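Long-range contacts in D-hydantoinase (Ralstonia pickettii, PDB 1NFG), which probably catalyses the stereospecific, zinc-dependent hydrolysis of the cyclic amide bond in D-hydantoin derivatives: residues A[60-71]-A[314-325]; A[73-81]-A[110-121]. All blocks are in the same frame, centred on the assembly; numbering follows the deposited sequence.

Interaction 1. Residues A[60-71]-A[314-325]; sequences VETVSFNTQSAD and HCSWLFKGHKDR
Asp71 and His314 form the one ring-to-carboxylate hydrogen bond between 60-71 and 314-325, one of several points of attachment that illustrate how two loops distant in sequence can be joined. His314 NE2 donates to Asp71 OD2 over 3.1 Å; the oxygen lies in the plane of the imidazole and is met on its anti side, with NE2 about 20° out of the carboxylate plane. Asn408 and Ala409 hold the same carboxylate, while Gly339 N bonds to ND1 of His314, so both ring nitrogens of His314 are bonded.

Ser316 supplies two further hydrogen bonds. Its carbonyl accepts from Ala70 N at 2.9 Å, and its OG, placed between the backbone N and carbonyl carbon (chi1 39°), accepts from Asp71 N at 3.1 Å. A further bond from Arg325 NH2 to Ser64 O is doubtful, because that oxygen is not securely placed.

Apolar contact centres on Trp317. The six-membered end of its indole reaches the hairpin, where Thr62 CG2 lies 3.7 Å from CH2, Ser64 CB meets the same corner, and Ser69 CA sits near CZ3. Separately, Leu318 CD2 touches Ala70 CB at 3.5 Å.

The arrangement is that of an amidohydrolase TIM barrel: the loops leaving strands 48-58 and 310-311, which follow the zinc ligands His57, His59 and Asp313, meet beside the metal site.

Interaction 2. Residues A[73-81]-A[110-121]; sequences FATATVAAA and MAGGKSAIDYGY
Phe73 fits into a hollow made by Met110, Ala111, Ser115, Tyr119 and Tyr121, a compact instance of how, in a TIM barrel, a helix packs on neighbouring helix, loop and strand. Helix 73-82 here lies against the end of helix 100-111, the loop that follows and the start of strand 118-124. The methyl of Ala111 stands almost centrally over one face of the Phe73 ring, a CH-pi contact with CB 3.6 Å from the ring centroid. It also lies over the Tyr119 ring, nearer its rim, and so fills the angle between the two aromatics. These form an edge-to-face pair: the edge of Phe73, led by CE1, points at the face of Tyr119, with the planes 71° apart. Met110 CB lies beside Phe73 CD2, and Tyr121 presents its edge to CZ.

Two helix turns farther on, the bump comes from 110-121 instead. Ile117 spreads its branches over the small residues of the helix, CD1 reaching Ala80 CB at 3.6 Å and CG2 reaching Ala81 CB at 3.8 Å. Ala116 CB nestles against Val78 CG2, and Ile88 and Ile434 also touch Ile117. Between the two hollows sits Thr77. With chi1 at 51°, its OG1 donates to Phe73 O at 2.7 Å within the helix and accepts a hydrogen bond from Ala116 N at 2.9 Å, the N-H running nearly straight to the oxygen at 172°.

In the fold
The two contacts have centres about 17 Å apart in the same barrel and meet where the chain passes from 60-71 into helix 73-82. Interaction 2 is nested inside the loop that interaction 1 closes: 60-71 is followed, after one residue, by 73-81, then 110-121, and only much later by 314-325. The junction is direct. Glu61 OE2 probably accepts a hydrogen bond from Phe73 N, Val60 packs on Phe73 and Ala76, and Asp71 OD1 binds Thr75 OG1. Interaction 1 thus joins early and late barrel loops near the zinc site, whereas interaction 2 packs helix 73-82 in a buried layer of the barrel; the two are continuous through Val60, Glu61 and Phe73.

Interaction 1. Residues A[60-71]-A[314-325]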
loop_
_atom_site.group_PDB
_atom_site.type_symbol
_atom_site.label_atom_id
_atom_site.label_comp_id
_atom_site.label_asym_id
_atom_site.label_seq_id
_atom_site.Cartn_x
_atom_site.Cartn_y
_atom_site.Cartn_z
ATOM N N VAL A 60 -12.162 -34.546 9.404
ATOM C CA VAL A 60 -13.220 -35.535 9.536
ATOM C C VAL A 60 -13.217 -36.352 10.837
ATOM O O VAL A 60 -14.265 -36.531 11.461
ATOM C CB VAL A 60 -13.174 -36.469 8.315
ATOM C CG1 VAL A 60 -14.117 -37.605 8.494
ATOM C CG2 VAL A 60 -13.544 -35.687 7.068
ATOM N N GLU A 61 -12.046 -36.843 11.238
ATOM C CA GLU A 61 -11.905 -37.633 12.463
ATOM C C GLU A 61 -10.674 -37.146 13.217
ATOM O O GLU A 61 -9.553 -37.220 12.715
ATOM C CB GLU A 61 -11.749 -39.113 12.123
ATOM C CG GLU A 61 -12.422 -40.044 13.108
ATOM C CD GLU A 61 -12.314 -41.492 12.684
ATOM O OE1 GLU A 61 -11.247 -42.093 12.903
ATOM O OE2 GLU A 61 -13.288 -42.026 12.116
ATOM N N THR A 62 -10.881 -36.665 14.435
ATOM C CA THR A 62 -9.785 -36.126 15.223
ATOM C C THR A 62 -9.828 -36.483 16.700
ATOM O O THR A 62 -10.882 -36.822 17.241
ATOM C CB THR A 62 -9.761 -34.580 15.076
ATOM O OG1 THR A 62 -9.022 -34.232 13.903
ATOM C CG2 THR A 62 -9.144 -33.907 16.289
ATOM N N VAL A 63 -8.662 -36.407 17.338
ATOM C CA VAL A 63 -8.522 -36.666 18.770
ATOM C C VAL A 63 -7.747 -35.492 19.389
ATOM O O VAL A 63 -6.539 -35.356 19.182
ATOM C CB VAL A 63 -7.755 -37.988 19.044
ATOM C CG1 VAL A 63 -7.576 -38.181 20.543
ATOM C CG2 VAL A 63 -8.516 -39.167 18.453
ATOM N N SER A 64 -8.456 -34.636 20.128
ATOM C CA SER A 64 -7.844 -33.470 20.773
ATOM C C SER A 64 -7.915 -33.537 22.295
ATOM O O SER A 64 -8.995 -33.497 22.889
ATOM C CB SER A 64 -8.511 -32.175 20.301
ATOM O OG SER A 64 -8.058 -31.066 21.064
ATOM N N PHE A 65 -6.744 -33.624 22.915
ATOM C CA PHE A 65 -6.634 -33.703 24.361
ATOM C C PHE A 65 -7.375 -34.931 24.888
ATOM O O PHE A 65 -8.365 -34.814 25.617
ATOM C CB PHE A 65 -7.189 -32.428 25.011
ATOM C CG PHE A 65 -6.701 -32.207 26.421
ATOM C CD1 PHE A 65 -5.345 -31.998 26.678
ATOM C CD2 PHE A 65 -7.593 -32.220 27.495
ATOM C CE1 PHE A 65 -4.882 -31.804 27.985
ATOM C CE2 PHE A 65 -7.141 -32.026 28.808
ATOM C CZ PHE A 65 -5.781 -31.818 29.053
ATOM N N ASN A 66 -6.893 -36.108 24.490
ATOM C CA ASN A 66 -7.458 -37.385 24.921
ATOM C C ASN A 66 -8.900 -37.668 24.480
ATOM O O ASN A 66 -9.319 -38.826 24.434
ATOM C CB ASN A 66 -7.356 -37.497 26.444
ATOM C CG ASN A 66 -7.849 -38.829 26.966
ATOM O OD1 ASN A 66 -7.347 -39.887 26.577
ATOM N ND2 ASN A 66 -8.836 -38.788 27.855
ATOM N N THR A 67 -9.657 -36.623 24.162
ATOM C CA THR A 67 -11.043 -36.797 23.729
ATOM C C THR A 67 -11.140 -36.886 22.200
ATOM O O THR A 67 -10.302 -36.335 21.479
ATOM C CB THR A 67 -11.937 -35.635 24.238
ATOM O OG1 THR A 67 -13.307 -35.907 23.920
ATOM C CG2 THR A 67 -11.531 -34.319 23.592
ATOM N N GLN A 68 -12.162 -37.584 21.710
ATOM C CA GLN A 68 -12.354 -37.747 20.274
ATOM C C GLN A 68 -13.475 -36.885 19.718
ATOM O O GLN A 68 -14.404 -36.511 20.435
ATOM C CB GLN A 68 -12.660 -39.201 19.939
ATOM C CG GLN A 68 -11.608 -40.177 20.390
ATOM C CD GLN A 68 -11.850 -41.558 19.823
ATOM O OE1 GLN A 68 -11.789 -41.757 18.607
ATOM N NE2 GLN A 68 -12.134 -42.520 20.698
ATOM N N SER A 69 -13.383 -36.587 18.426
ATOM C CA SER A 69 -14.383 -35.777 17.747
ATOM C C SER A 69 -15.684 -36.548 17.555
ATOM O O SER A 69 -15.681 -37.772 17.405
ATOM C CB SER A 69 -13.845 -35.316 16.392
ATOM O OG SER A 69 -13.318 -36.404 15.653
ATOM N N ALA A 70 -16.796 -35.822 17.562
ATOM C CA ALA A 70 -18.110 -36.423 17.399
ATOM C C ALA A 70 -18.228 -37.178 16.076
ATOM O O ALA A 70 -18.790 -38.269 16.027
ATOM C CB ALA A 70 -19.181 -35.348 17.489
ATOM N N ASP A 71 -17.703 -36.593 15.004
ATOM C CA ASP A 71 -17.758 -37.229 13.696
ATOM C C ASP A 71 -16.587 -38.159 13.476
ATOM O O ASP A 71 -15.519 -37.986 14.058
ATOM C CB ASP A 71 -17.754 -36.192 12.563
ATOM C CG ASP A 71 -19.144 -35.764 12.155
ATOM O OD1 ASP A 71 -20.080 -36.585 12.259
ATOM O OD2 ASP A 71 -19.299 -34.609 11.710
ATOM N N HIS A 314 -13.896 -28.300 8.463
ATOM C CA HIS A 314 -14.871 -29.068 9.230
ATOM C C HIS A 314 -14.307 -29.762 10.473
ATOM O O HIS A 314 -13.345 -30.538 10.398
ATOM C CB HIS A 314 -15.527 -30.122 8.324
ATOM C CG HIS A 314 -16.559 -30.957 9.016
ATOM N ND1 HIS A 314 -17.847 -30.518 9.236
ATOM C CD2 HIS A 314 -16.482 -32.191 9.570
ATOM C CE1 HIS A 314 -18.519 -31.444 9.898
ATOM N NE2 HIS A 314 -17.712 -32.469 10.114
ATOM N N CYS A 315 -14.930 -29.468 11.609
ATOM C CA CYS A 315 -14.563 -30.051 12.892
ATOM C C CYS A 315 -15.848 -30.498 13.582
ATOM O O CYS A 315 -16.941 -30.051 13.227
ATOM C CB CYS A 315 -13.840 -29.030 13.770
ATOM S SG CYS A 315 -12.182 -28.635 13.206
ATOM N N SER A 316 -15.722 -31.374 14.569
ATOM C CA SER A 316 -16.898 -31.862 15.266
ATOM C C SER A 316 -16.716 -31.946 16.773
ATOM O O SER A 316 -16.343 -32.988 17.308
ATOM C CB SER A 316 -17.296 -33.230 14.701
ATOM O OG SER A 316 -16.145 -34.014 14.415
ATOM N N TRP A 317 -16.973 -30.837 17.457
ATOM C CA TRP A 317 -16.868 -30.806 18.906
ATOM C C TRP A 317 -18.269 -30.551 19.443
ATOM O O TRP A 317 -18.778 -29.433 19.368
ATOM C CB TRP A 317 -15.924 -29.694 19.355
ATOM C CG TRP A 317 -14.534 -29.845 18.838
ATOM C CD1 TRP A 317 -13.831 -28.929 18.109
ATOM C CD2 TRP A 317 -13.670 -30.977 19.002
ATOM N NE1 TRP A 317 -12.584 -29.420 17.805
ATOM C CE2 TRP A 317 -12.457 -30.675 18.340
ATOM C CE3 TRP A 317 -13.801 -32.215 19.640
ATOM C CZ2 TRP A 317 -11.378 -31.568 18.299
ATOM C CZ3 TRP A 317 -12.728 -33.106 19.601
ATOM C CH2 TRP A 317 -11.532 -32.776 18.933
ATOM N N LEU A 318 -18.894 -31.600 19.964
ATOM C CA LEU A 318 -20.240 -31.499 20.503
ATOM C C LEU A 318 -20.381 -30.259 21.357
ATOM O O LEU A 318 -19.512 -29.950 22.172
ATOM C CB LEU A 318 -20.573 -32.725 21.351
ATOM C CG LEU A 318 -20.600 -34.084 20.659
ATOM C CD1 LEU A 318 -20.878 -35.150 21.704
ATOM C CD2 LEU A 318 -21.665 -34.103 19.569
ATOM N N PHE A 319 -21.477 -29.539 21.162
ATOM C CA PHE A 319 -21.707 -28.349 21.948
ATOM C C PHE A 319 -21.805 -28.779 23.402
ATOM O O PHE A 319 -21.284 -28.107 24.294
ATOM C CB PHE A 319 -23.002 -27.660 21.528
ATOM C CG PHE A 319 -23.348 -26.477 22.377
ATOM C CD1 PHE A 319 -22.436 -25.438 22.547
ATOM C CD2 PHE A 319 -24.580 -26.399 23.014
ATOM C CE1 PHE A 319 -22.746 -24.338 23.342
ATOM C CE2 PHE A 319 -24.902 -25.304 23.811
ATOM C CZ PHE A 319 -23.983 -24.270 23.976
ATOM N N LYS A 320 -22.470 -29.908 23.633
ATOM C CA LYS A 320 -22.627 -30.420 24.985
ATOM C C LYS A 320 -21.402 -31.217 25.426
ATOM O O LYS A 320 -20.679 -30.823 26.343
ATOM C CB LYS A 320 -23.869 -31.293 25.085
ATOM C CG LYS A 320 -24.220 -31.612 26.520
ATOM C CD LYS A 320 -25.525 -32.376 26.644
ATOM C CE LYS A 320 -25.866 -32.636 28.109
ATOM N NZ LYS A 320 -27.167 -33.356 28.249
ATOM N N GLY A 321 -21.144 -32.333 24.772
ATOM C CA GLY A 321 -19.992 -33.117 25.167
ATOM C C GLY A 321 -18.623 -32.439 25.202
ATOM O O GLY A 321 -17.893 -32.586 26.179
ATOM N N HIS A 322 -18.278 -31.680 24.163
ATOM C CA HIS A 322 -16.953 -31.058 24.072
ATOM C C HIS A 322 -16.783 -29.564 24.381
ATOM O O HIS A 322 -15.888 -29.184 25.139
ATOM C CB HIS A 322 -16.381 -31.354 22.686
ATOM C CG HIS A 322 -16.515 -32.789 22.282
ATOM N ND1 HIS A 322 -15.864 -33.811 22.936
ATOM C CD2 HIS A 322 -17.265 -33.378 21.321
ATOM C CE1 HIS A 322 -16.207 -34.968 22.398
ATOM N NE2 HIS A 322 -17.058 -34.732 21.415
ATOM N N LYS A 323 -17.611 -28.716 23.780
ATOM C CA LYS A 323 -17.512 -27.275 24.016
ATOM C C LYS A 323 -17.639 -26.976 25.510
ATOM O O LYS A 323 -17.059 -26.013 26.022
ATOM C CB LYS A 323 -18.613 -26.536 23.242
ATOM C CG LYS A 323 -18.487 -26.628 21.723
ATOM C CD LYS A 323 -17.225 -25.932 21.222
ATOM C CE LYS A 323 -17.129 -25.970 19.709
ATOM N NZ LYS A 323 -15.964 -25.191 19.236
ATOM N N ASP A 324 -18.395 -27.827 26.193
ATOM C CA ASP A 324 -18.640 -27.706 27.619
ATOM C C ASP A 324 -17.410 -27.481 28.486
ATOM O O ASP A 324 -17.448 -26.672 29.411
ATOM C CB ASP A 324 -19.383 -28.942 28.121
ATOM C CG ASP A 324 -20.855 -28.685 28.314
ATOM O OD1 ASP A 324 -21.194 -27.668 28.960
ATOM O OD2 ASP A 324 -21.676 -29.488 27.835
ATOM N N ARG A 325 -16.327 -28.197 28.216
ATOM C CA ARG A 325 -15.137 -28.016 29.023
ATOM C C ARG A 325 -14.516 -26.660 28.715
ATOM O O ARG A 325 -13.406 -26.566 28.198
ATOM C CB ARG A 325 -14.132 -29.148 28.781
ATOM C CG ARG A 325 -13.586 -29.271 27.375
ATOM C CD ARG A 325 -12.511 -30.352 27.330
ATOM N NE ARG A 325 -11.890 -30.476 26.013
ATOM C CZ ARG A 325 -11.012 -31.422 25.685
ATOM N NH1 ARG A 325 -10.648 -32.330 26.582
ATOM N NH2 ARG A 325 -10.500 -31.462 24.458
#

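Interaction 2. Residues A[73-81]-A[110-121]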
loop_
_atom_site.group_PDB
_atom_site.type_symbol
_atom_site.label_atom_id
_atom_site.label_comp_id
_atom_site.label_asym_id
_atom_site.label_seq_id
_atom_site.Cartn_x
_atom_site.Cartn_y
_atom_site.Cartn_z
ATOM N N PHE A 73 -14.715 -40.697 10.154
ATOM C CA PHE A 73 -14.553 -40.653 8.714
ATOM C C PHE A 73 -15.850 -41.083 8.021
ATOM O O PHE A 73 -16.163 -40.619 6.926
ATOM C CB PHE A 73 -13.404 -41.563 8.306
ATOM C CG PHE A 73 -12.406 -40.906 7.412
ATOM C CD1 PHE A 73 -12.678 -40.721 6.061
ATOM C CD2 PHE A 73 -11.185 -40.476 7.917
ATOM C CE1 PHE A 73 -11.739 -40.116 5.221
ATOM C CE2 PHE A 73 -10.242 -39.872 7.092
ATOM C CZ PHE A 73 -10.515 -39.692 5.742
ATOM N N ALA A 74 -16.611 -41.959 8.674
ATOM C CA ALA A 74 -17.864 -42.459 8.119
ATOM C C ALA A 74 -19.023 -41.474 8.239
ATOM O O ALA A 74 -19.722 -41.219 7.263
ATOM C CB ALA A 74 -18.232 -43.767 8.783
ATOM N N THR A 75 -19.240 -40.935 9.434
ATOM C CA THR A 75 -20.331 -39.990 9.649
ATOM C C THR A 75 -20.146 -38.690 8.876
ATOM O O THR A 75 -21.117 -38.085 8.426
ATOM C CB THR A 75 -20.484 -39.621 11.138
ATOM O OG1 THR A 75 -19.221 -39.174 11.651
ATOM C CG2 THR A 75 -20.972 -40.806 11.935
ATOM N N ALA A 76 -18.901 -38.254 8.726
ATOM C CA ALA A 76 -18.630 -37.009 8.015
ATOM C C ALA A 76 -18.823 -37.147 6.509
ATOM O O ALA A 76 -19.542 -36.349 5.903
ATOM C CB ALA A 76 -17.210 -36.522 8.323
ATOM N N THR A 77 -18.184 -38.153 5.908
ATOM C CA THR A 77 -18.297 -38.371 4.467
ATOM C C THR A 77 -19.744 -38.555 4.031
ATOM O O THR A 77 -20.107 -38.194 2.916
ATOM C CB THR A 77 -17.485 -39.593 4.000
ATOM O OG1 THR A 77 -17.813 -40.726 4.812
ATOM C CG2 THR A 77 -15.992 -39.305 4.085
ATOM N N VAL A 78 -20.577 -39.112 4.899
ATOM C CA VAL A 78 -21.973 -39.283 4.537
ATOM C C VAL A 78 -22.616 -37.905 4.463
ATOM O O VAL A 78 -23.376 -37.617 3.534
ATOM C CB VAL A 78 -22.735 -40.171 5.564
ATOM C CG1 VAL A 78 -24.250 -40.078 5.342
ATOM C CG2 VAL A 78 -22.287 -41.619 5.413
ATOM N N ALA A 79 -22.306 -37.054 5.439
ATOM C CA ALA A 79 -22.846 -35.699 5.467
ATOM C C ALA A 79 -22.327 -34.942 4.244
ATOM O O ALA A 79 -23.064 -34.200 3.590
ATOM C CB ALA A 79 -22.423 -34.991 6.744
ATOM N N ALA A 80 -21.054 -35.150 3.928
ATOM C CA ALA A 80 -20.450 -34.498 2.782
ATOM C C ALA A 80 -21.253 -34.817 1.520
ATOM O O ALA A 80 -21.599 -33.919 0.748
ATOM C CB ALA A 80 -19.006 -34.959 2.619
ATOM N N ALA A 81 -21.553 -36.096 1.319
ATOM C CA ALA A 81 -22.302 -36.531 0.146
ATOM C C ALA A 81 -23.667 -35.867 0.091
ATOM O O ALA A 81 -24.083 -35.370 -0.954
ATOM C CB ALA A 81 -22.464 -38.043 0.161
ATOM N N MET A 110 -8.665 -45.456 9.537
ATOM C CA MET A 110 -9.912 -44.724 9.728
ATOM C C MET A 110 -10.754 -44.573 8.460
ATOM O O MET A 110 -11.982 -44.647 8.513
ATOM C CB MET A 110 -9.615 -43.335 10.284
ATOM C CG MET A 110 -9.002 -43.324 11.669
ATOM S SD MET A 110 -8.483 -41.650 12.143
ATOM C CE MET A 110 -6.844 -41.693 11.518
ATOM N N ALA A 111 -10.097 -44.358 7.325
ATOM C CA ALA A 111 -10.806 -44.160 6.065
ATOM C C ALA A 111 -11.174 -45.447 5.328
ATOM O O ALA A 111 -12.338 -45.648 4.959
ATOM C CB ALA A 111 -9.981 -43.260 5.151
ATOM N N GLY A 112 -10.176 -46.302 5.107
ATOM C CA GLY A 112 -10.391 -47.559 4.408
ATOM C C GLY A 112 -11.706 -48.265 4.697
ATOM O O GLY A 112 -12.021 -48.593 5.850
ATOM N N GLY A 113 -12.477 -48.493 3.637
ATOM C CA GLY A 113 -13.756 -49.166 3.758
ATOM C C GLY A 113 -14.788 -48.456 4.606
ATOM O O GLY A 113 -15.784 -49.067 4.988
ATOM N N LYS A 114 -14.583 -47.171 4.897
ATOM C CA LYS A 114 -15.542 -46.446 5.731
ATOM C C LYS A 114 -15.995 -45.099 5.177
ATOM O O LYS A 114 -16.948 -44.508 5.696
ATOM C CB LYS A 114 -14.961 -46.252 7.132
ATOM C CG LYS A 114 -14.330 -47.509 7.704
ATOM C CD LYS A 114 -13.784 -47.265 9.094
ATOM C CE LYS A 114 -12.873 -48.397 9.547
ATOM N NZ LYS A 114 -12.452 -48.191 10.959
ATOM N N SER A 115 -15.322 -44.621 4.130
ATOM C CA SER A 115 -15.654 -43.338 3.498
ATOM C C SER A 115 -16.765 -43.445 2.469
ATOM O O SER A 115 -16.653 -44.212 1.510
ATOM C CB SER A 115 -14.436 -42.755 2.788
ATOM O OG SER A 115 -13.407 -42.462 3.703
ATOM N N ALA A 116 -17.822 -42.658 2.652
ATOM C CA ALA A 116 -18.935 -42.662 1.709
ATOM C C ALA A 116 -18.490 -42.067 0.372
ATOM O O ALA A 116 -19.047 -42.406 -0.674
ATOM C CB ALA A 116 -20.102 -41.866 2.269
ATOM N N ILE A 117 -17.484 -41.191 0.415
ATOM C CA ILE A 117 -16.968 -40.524 -0.783
ATOM C C ILE A 117 -15.451 -40.658 -0.869
ATOM O O ILE A 117 -14.803 -41.082 0.086
ATOM C CB ILE A 117 -17.316 -39.017 -0.780
ATOM C CG1 ILE A 117 -16.542 -38.320 0.351
ATOM C CG2 ILE A 117 -18.823 -38.829 -0.603
ATOM C CD1 ILE A 117 -16.816 -36.831 0.513
ATOM N N ASP A 118 -14.894 -40.282 -2.019
ATOM C CA ASP A 118 -13.455 -40.359 -2.248
ATOM C C ASP A 118 -12.690 -39.373 -1.371
ATOM O O ASP A 118 -13.241 -38.359 -0.931
ATOM C CB ASP A 118 -13.159 -40.138 -3.736
ATOM C CG ASP A 118 -13.541 -41.351 -4.590
ATOM O OD1 ASP A 118 -14.291 -42.211 -4.082
ATOM O OD2 ASP A 118 -13.101 -41.449 -5.758
ATOM N N TYR A 119 -11.420 -39.675 -1.109
ATOM C CA TYR A 119 -10.610 -38.833 -0.236
ATOM C C TYR A 119 -9.112 -38.916 -0.503
ATOM O O TYR A 119 -8.606 -39.935 -0.978
ATOM C CB TYR A 119 -10.874 -39.225 1.218
ATOM C CG TYR A 119 -10.548 -40.676 1.496
ATOM C CD1 TYR A 119 -9.235 -41.085 1.734
ATOM C CD2 TYR A 119 -11.539 -41.657 1.422
ATOM C CE1 TYR A 119 -8.914 -42.438 1.882
ATOM C CE2 TYR A 119 -11.229 -43.012 1.567
ATOM C CZ TYR A 119 -9.916 -43.393 1.793
ATOM O OH TYR A 119 -9.608 -44.730 1.910
ATOM N N GLY A 120 -8.420 -37.822 -0.191
ATOM C CA GLY A 120 -6.977 -37.742 -0.349
ATOM C C GLY A 120 -6.449 -37.274 0.996
ATOM O O GLY A 120 -7.252 -37.019 1.899
ATOM N N TYR A 121 -5.132 -37.161 1.160
ATOM C CA TYR A 121 -4.590 -36.709 2.445
ATOM C C TYR A 121 -3.606 -35.562 2.336
ATOM O O TYR A 121 -2.857 -35.459 1.367
ATOM C CB TYR A 121 -3.812 -37.814 3.185
ATOM C CG TYR A 121 -4.513 -39.118 3.502
ATOM C CD1 TYR A 121 -5.862 -39.160 3.860
ATOM C CD2 TYR A 121 -3.792 -40.316 3.499
ATOM C CE1 TYR A 121 -6.473 -40.369 4.204
ATOM C CE2 TYR A 121 -4.390 -41.526 3.843
ATOM C CZ TYR A 121 -5.726 -41.550 4.190
ATOM O OH TYR A 121 -6.316 -42.755 4.501
#